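Local coordinates for single-strand DNA-binding protein (Agrobacterium tumefaciens, PDB 3BTP), which binds single-stranded DNA regardless of its sequence and mediates the nuclear uptake of the transferred T-DNA strand during plant transformation, at residues F346-V351 with T421-Q426; V396-R401 with R405-S410; L481-D484 with Q490-G493. One frame throughout, in Å; residues are numbered along the deposited sequence.

Contact 1 (F346-V351 with T421-Q426)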
# COMPACT_ATOMS: atom_id res chain seq x y z
N PHE A 346 -7.20 5.21 14.27
CA PHE A 346 -6.83 6.34 13.42
C PHE A 346 -5.28 6.48 13.33
O PHE A 346 -4.58 6.14 14.26
CB PHE A 346 -7.46 7.64 13.85
CG PHE A 346 -9.00 7.71 13.65
CD1 PHE A 346 -9.83 8.08 14.71
CD2 PHE A 346 -9.59 7.41 12.41
CE1 PHE A 346 -11.20 8.17 14.53
CE2 PHE A 346 -10.99 7.48 12.24
CZ PHE A 346 -11.77 7.88 13.28
N PRO A 347 -4.72 6.95 12.19
CA PRO A 347 -3.25 7.30 12.29
C PRO A 347 -2.92 8.33 13.43
O PRO A 347 -3.73 9.23 13.69
CB PRO A 347 -2.88 7.89 10.89
CG PRO A 347 -4.03 7.56 10.00
CD PRO A 347 -5.27 7.17 10.85
N ALA A 348 -1.74 8.16 14.07
CA ALA A 348 -1.27 8.99 15.16
C ALA A 348 -1.07 10.47 14.82
O ALA A 348 -1.34 11.37 15.64
CB ALA A 348 -0.00 8.39 15.75
N ALA A 349 -0.61 10.71 13.59
CA ALA A 349 -0.39 12.03 13.08
C ALA A 349 -0.63 11.94 11.56
O ALA A 349 -0.34 10.90 10.98
CB ALA A 349 1.03 12.48 13.39
N THR A 350 -1.06 13.04 10.95
CA THR A 350 -1.43 13.10 9.57
C THR A 350 -0.85 14.44 8.99
O THR A 350 -0.68 15.42 9.74
CB THR A 350 -3.01 12.99 9.60
OG1 THR A 350 -3.49 11.66 9.17
CG2 THR A 350 -3.71 14.08 9.00
N VAL A 351 -0.54 14.49 7.67
CA VAL A 351 -0.16 15.74 7.02
C VAL A 351 -1.07 15.98 5.82
O VAL A 351 -1.31 15.02 5.04
CB VAL A 351 1.37 15.81 6.62
CG1 VAL A 351 1.76 14.77 5.53
CG2 VAL A 351 1.74 17.21 6.15
N THR A 421 4.34 14.38 23.86
CA THR A 421 5.75 14.00 23.80
C THR A 421 5.90 12.55 23.39
O THR A 421 6.76 12.25 22.58
CB THR A 421 6.57 14.30 25.15
OG1 THR A 421 6.41 15.68 25.52
CG2 THR A 421 8.13 14.04 24.93
N GLN A 422 5.05 11.68 23.92
CA GLN A 422 5.02 10.28 23.48
C GLN A 422 4.61 10.04 21.98
O GLN A 422 5.23 9.25 21.23
CB GLN A 422 4.07 9.53 24.40
CG GLN A 422 4.70 9.16 25.74
CD GLN A 422 3.65 9.09 26.83
OE1 GLN A 422 2.55 8.56 26.61
NE2 GLN A 422 3.95 9.66 28.00
N LEU A 423 3.56 10.76 21.54
CA LEU A 423 3.06 10.66 20.18
C LEU A 423 4.14 11.14 19.22
O LEU A 423 4.39 10.54 18.18
CB LEU A 423 1.84 11.54 20.00
CG LEU A 423 1.19 11.38 18.66
CD1 LEU A 423 -0.35 11.35 18.90
CD2 LEU A 423 1.66 12.53 17.68
N MET A 424 4.77 12.25 19.56
CA MET A 424 5.71 12.88 18.63
C MET A 424 6.99 12.06 18.53
O MET A 424 7.45 11.84 17.44
CB MET A 424 5.93 14.38 18.96
CG MET A 424 4.60 15.20 18.95
SD MET A 424 3.96 15.60 17.30
CE MET A 424 5.07 16.91 16.87
N ASP A 425 7.50 11.50 19.63
CA ASP A 425 8.62 10.54 19.60
C ASP A 425 8.26 9.25 18.84
O ASP A 425 9.03 8.80 18.00
CB ASP A 425 9.19 10.30 21.05
CG ASP A 425 9.99 8.91 21.25
OD1 ASP A 425 10.29 8.14 20.28
OD2 ASP A 425 10.32 8.57 22.45
N GLN A 426 7.06 8.70 19.05
CA GLN A 426 6.67 7.46 18.40
C GLN A 426 6.54 7.69 16.92
O GLN A 426 6.90 6.85 16.13
CB GLN A 426 5.31 6.97 18.95
CG GLN A 426 4.93 5.51 18.59
CD GLN A 426 3.69 5.00 19.39
OE1 GLN A 426 2.63 5.69 19.44
NE2 GLN A 426 3.82 3.79 20.02

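Contact 2 (V396-R401 with R405-S410)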
# COMPACT_ATOMS: atom_id res chain seq x y z
N VAL A 396 -0.18 19.74 9.81
CA VAL A 396 -0.10 18.54 10.63
C VAL A 396 -1.21 18.53 11.68
O VAL A 396 -1.50 19.60 12.24
CB VAL A 396 1.30 18.44 11.33
CG1 VAL A 396 1.33 17.37 12.41
CG2 VAL A 396 2.41 18.19 10.26
N GLN A 397 -1.81 17.34 11.87
CA GLN A 397 -2.91 17.00 12.82
C GLN A 397 -2.38 15.86 13.62
O GLN A 397 -1.74 15.02 13.05
CB GLN A 397 -4.15 16.40 12.13
CG GLN A 397 -5.05 17.45 11.57
CD GLN A 397 -6.37 16.87 10.99
OE1 GLN A 397 -6.40 15.92 10.17
NE2 GLN A 397 -7.43 17.42 11.45
N VAL A 398 -2.66 15.83 14.92
CA VAL A 398 -2.18 14.78 15.81
C VAL A 398 -3.39 14.25 16.60
O VAL A 398 -4.32 15.01 16.94
CB VAL A 398 -0.99 15.28 16.74
CG1 VAL A 398 0.31 15.51 15.89
CG2 VAL A 398 -1.40 16.56 17.42
N LEU A 399 -3.39 12.93 16.83
CA LEU A 399 -4.47 12.25 17.54
C LEU A 399 -4.44 12.45 19.11
O LEU A 399 -3.42 12.23 19.72
CB LEU A 399 -4.44 10.77 17.23
CG LEU A 399 -5.74 10.04 17.46
CD1 LEU A 399 -6.92 10.60 16.62
CD2 LEU A 399 -5.46 8.49 17.27
N ALA A 400 -5.56 12.90 19.72
CA ALA A 400 -5.76 12.93 21.17
C ALA A 400 -5.52 11.58 21.81
O ALA A 400 -5.63 10.54 21.17
CB ALA A 400 -7.20 13.37 21.48
N ARG A 401 -5.27 11.59 23.10
CA ARG A 401 -5.05 10.36 23.88
C ARG A 401 -6.23 9.39 23.80
O ARG A 401 -6.03 8.18 23.75
CB ARG A 401 -4.82 10.73 25.33
CG ARG A 401 -4.37 9.59 26.26
CD ARG A 401 -4.55 10.06 27.71
NE ARG A 401 -3.49 11.02 28.04
CZ ARG A 401 -2.39 10.74 28.72
NH1 ARG A 401 -2.14 9.52 29.18
NH2 ARG A 401 -1.48 11.68 28.91
N ARG A 405 -10.18 12.29 18.38
CA ARG A 405 -10.10 13.63 17.93
C ARG A 405 -8.72 13.97 17.36
O ARG A 405 -7.74 13.68 17.98
CB ARG A 405 -10.33 14.54 19.16
CG ARG A 405 -10.25 16.04 18.77
CD ARG A 405 -10.80 16.90 19.95
NE ARG A 405 -12.27 16.85 20.03
CZ ARG A 405 -12.98 17.52 20.96
NH1 ARG A 405 -12.33 18.24 21.84
NH2 ARG A 405 -14.29 17.49 20.99
N TYR A 406 -8.70 14.69 16.26
CA TYR A 406 -7.51 15.42 15.75
C TYR A 406 -7.46 16.89 16.08
O TYR A 406 -8.47 17.60 16.05
CB TYR A 406 -7.34 15.27 14.22
CG TYR A 406 -6.89 13.88 13.78
CD1 TYR A 406 -7.80 13.02 13.17
CD2 TYR A 406 -5.52 13.48 13.88
CE1 TYR A 406 -7.40 11.74 12.68
CE2 TYR A 406 -5.07 12.20 13.41
CZ TYR A 406 -6.05 11.33 12.83
OH TYR A 406 -5.73 10.08 12.38
N MET A 407 -6.25 17.34 16.36
CA MET A 407 -5.99 18.74 16.68
C MET A 407 -4.59 19.11 16.19
O MET A 407 -3.77 18.24 15.89
CB MET A 407 -6.15 19.00 18.21
CG MET A 407 -5.15 18.32 19.12
SD MET A 407 -5.51 18.24 20.89
CE MET A 407 -6.64 16.83 20.91
N SER A 408 -4.32 20.39 16.09
CA SER A 408 -2.93 20.84 15.91
C SER A 408 -1.97 20.33 16.98
O SER A 408 -2.32 20.02 18.12
CB SER A 408 -2.84 22.40 15.82
OG SER A 408 -2.99 22.92 17.13
N PRO A 409 -0.70 20.24 16.61
CA PRO A 409 0.34 19.87 17.59
C PRO A 409 0.50 20.84 18.78
O PRO A 409 0.69 20.36 19.92
CB PRO A 409 1.64 19.83 16.72
CG PRO A 409 1.11 19.72 15.30
CD PRO A 409 -0.17 20.40 15.24
N SER A 410 0.40 22.16 18.55
CA SER A 410 0.38 23.12 19.71
C SER A 410 -0.78 22.92 20.64
O SER A 410 -0.59 22.79 21.84
CB SER A 410 0.56 24.60 19.28
OG SER A 410 -0.56 25.10 18.55

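Contact 3 (L481-D484 with Q490-G493)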
# COMPACT_ATOMS: atom_id res chain seq x y z
N LEU A 481 -15.03 11.49 10.61
CA LEU A 481 -14.62 12.57 11.51
C LEU A 481 -15.25 13.86 11.00
O LEU A 481 -15.29 14.15 9.81
CB LEU A 481 -13.07 12.75 11.49
CG LEU A 481 -12.20 11.59 12.03
CD1 LEU A 481 -11.04 11.33 11.12
CD2 LEU A 481 -11.69 11.95 13.38
N ILE A 482 -15.68 14.66 11.97
CA ILE A 482 -16.52 15.82 11.77
C ILE A 482 -15.73 17.04 12.20
O ILE A 482 -15.08 17.03 13.27
CB ILE A 482 -17.83 15.69 12.58
CG1 ILE A 482 -18.46 14.28 12.40
CG2 ILE A 482 -18.85 16.83 12.17
CD1 ILE A 482 -19.02 14.04 10.96
N ALA A 483 -15.73 18.07 11.35
CA ALA A 483 -15.11 19.35 11.73
C ALA A 483 -15.95 20.00 12.79
O ALA A 483 -17.06 20.44 12.50
CB ALA A 483 -14.96 20.32 10.52
N ASP A 484 -15.41 20.09 13.99
CA ASP A 484 -16.11 20.62 15.13
C ASP A 484 -16.35 22.13 15.06
O ASP A 484 -15.66 22.87 14.35
CB ASP A 484 -15.36 20.26 16.44
CG ASP A 484 -15.12 18.76 16.58
OD1 ASP A 484 -16.02 17.95 16.24
OD2 ASP A 484 -14.02 18.39 16.99
N GLN A 490 -18.82 28.36 15.66
CA GLN A 490 -17.61 28.50 14.86
C GLN A 490 -16.68 27.32 14.90
O GLN A 490 -16.54 26.68 15.95
CB GLN A 490 -16.83 29.76 15.17
CG GLN A 490 -16.40 29.90 16.61
CD GLN A 490 -16.55 31.33 17.05
OE1 GLN A 490 -17.41 32.06 16.50
NE2 GLN A 490 -15.71 31.76 18.03
N ARG A 491 -16.02 27.09 13.75
CA ARG A 491 -15.05 26.01 13.59
C ARG A 491 -13.91 26.20 14.56
O ARG A 491 -13.44 27.31 14.72
CB ARG A 491 -14.63 25.87 12.13
CG ARG A 491 -15.82 25.51 11.31
CD ARG A 491 -15.99 24.03 10.88
NE ARG A 491 -15.11 23.95 9.79
CZ ARG A 491 -15.34 23.62 8.55
NH1 ARG A 491 -16.48 23.14 8.10
NH2 ARG A 491 -14.30 23.77 7.76
N THR A 492 -13.59 25.14 15.31
CA THR A 492 -12.49 25.12 16.26
C THR A 492 -11.18 24.64 15.55
O THR A 492 -10.07 24.80 16.02
CB THR A 492 -12.83 24.24 17.55
OG1 THR A 492 -12.94 22.85 17.23
CG2 THR A 492 -14.20 24.64 18.21
N GLY A 493 -11.33 24.01 14.39
CA GLY A 493 -10.14 23.42 13.79
C GLY A 493 -10.01 21.94 14.12
O GLY A 493 -9.27 21.24 13.43
O HOH W 1 -13.00 22.44 13.39

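Contact 1 (F346-V351 with T421-Q426)
L423 reaches from helix 417-427 to A348 and A349, at the start of strand 349-352. This is helix-on-barrel packing. The strand belongs to a closed antiparallel barrel of eight strands, and the helix lies against it at this point. The contact is small, with 121 Å² buried in all, and L423 is the one helix side chain that carries it. The CA atoms of A348 and L423 are 6.8 Å apart, the shortest such spacing between 346-351 and 421-426. L423 has CG anti to the backbone N (chi1 -174°). This extends the side chain from the helix, and its two methyl branches divide the work. CD1 lies 4.3 Å from CB of A348. CD2 turns to the next residue and lies 4.3 Å from CB of A349. The CB atoms of both alanines point toward the helix, so methyl meets methyl at both places. These are loose van der Waals distances. No hydrogen bond joins the two segments, and the contact is held by apolar packing. L423 and A349 are buried, while A348 is partly exposed. V398 of the neighbouring strand 396-399 extends the apolar patch, since it touches A349, L423 and M424. Backbone hydrogen bonds pair A348 with L399 and T350 with Q397, where strands 349-352 and 396-399 run side by side in the closed barrel. The leucine also lies over the backbone between the two alanines. There the carbonyl O of A348 is 3.4 Å from CD1 of L423 and 3.8 Å from its CD2.

Contact 2 (V396-R401 with R405-S410)
V396 meets P409 with its CG1, 3.7 Å from CG of the proline ring, and the two side chains cross at about a right angle. This is the open end of a beta hairpin made by strands 396-399 and 405-407. The side chain of Q397 crosses Y406 at about a right angle, and its amide lies over the ring, the planes 20° apart. Its OE1 lies over one ring face and is buried without a polar partner. V398 and M407 are an antiparallel hydrogen-bonded pair: V398 N donates to M407 O at 2.8 Å and M407 N to V398 O at 3.1 Å. L399 faces Y406 in a non-hydrogen-bonded pair. Its CD1 sits 3.9 Å from the Y406 ring centroid, almost on the ring normal, in a CH-pi contact on the face opposite Q397. A400 closes the ladder, its N donating to O of R405 at 2.9 Å with a nearly straight bond. Its CB touches CE of M407 at 3.6 Å, because the methionine chain bends at chi3 (81°). The Y406 hydroxyl is hydrogen-bonded to O of P347. The hairpin lies between strands 349-352 and 494-497 of the barrel, and helices 409-415 and 417-427 pack on the side of V398.

Contact 3 (L481-D484 with Q490-G493)
A483 and R491 form the close side of this contact. The CB of A483 lies 3.6 Å above the guanidinium plane of R491, offset toward its rim, and 3.7 Å from NE. The arginine chain bends at chi2 (-102°) and chi3 (-80°), which folds its end back over the alanine. Other groups grip the charged end: NH1 forms a salt bridge with D511, and NE donates to O of F447. A483, D484 and R491 are all buried.

One direct hydrogen bond joins the backbones. T492 N donates to O of D484 at 3.2 Å; the donor stands 47° out of the carbonyl plane, so the bond misses the lone-pair directions. The CA of R491 adds a CA-H...O contact to the same oxygen at 3.3 Å. Beside it, OG1 of T492 lies 3.6 Å from CB of D484 and is hydrogen-bonded to OG1 of T494.

The loose side lies at Q490 and G493. Q490 is exposed, and its CB points away from 481-484. Near G493 a water donates to O of D484 at 2.9 Å; its link to N of G493 is weak and doubtfully short.

The chain turns a corner at G493 and enters strand 494-497, which pairs with strand 480-485 in the barrel. D484 bridges this turn through OD2 to T494 and T496, and through OD1 to Y501 of helix 498-503.

All three contacts reach the same antiparallel barrel and lie on one side of the chain's centre. The centres of contacts 1 and 2 are about 8 Å apart, those of 2 and 3 about 12 Å, and those of 1 and 3 about 20 Å. The hairpin of contact 2 falls in sequence between the two segments of contact 1. Contact 3 follows both. Strand 396-399 neighbours 349-352, and 405-407 neighbours 494-497, so contact 2 sits between the others. F346 of contact 1 reaches L481 of contact 3, which also touches Y406. Segments distant in sequence are thus joined into one barrel with helices packed against it.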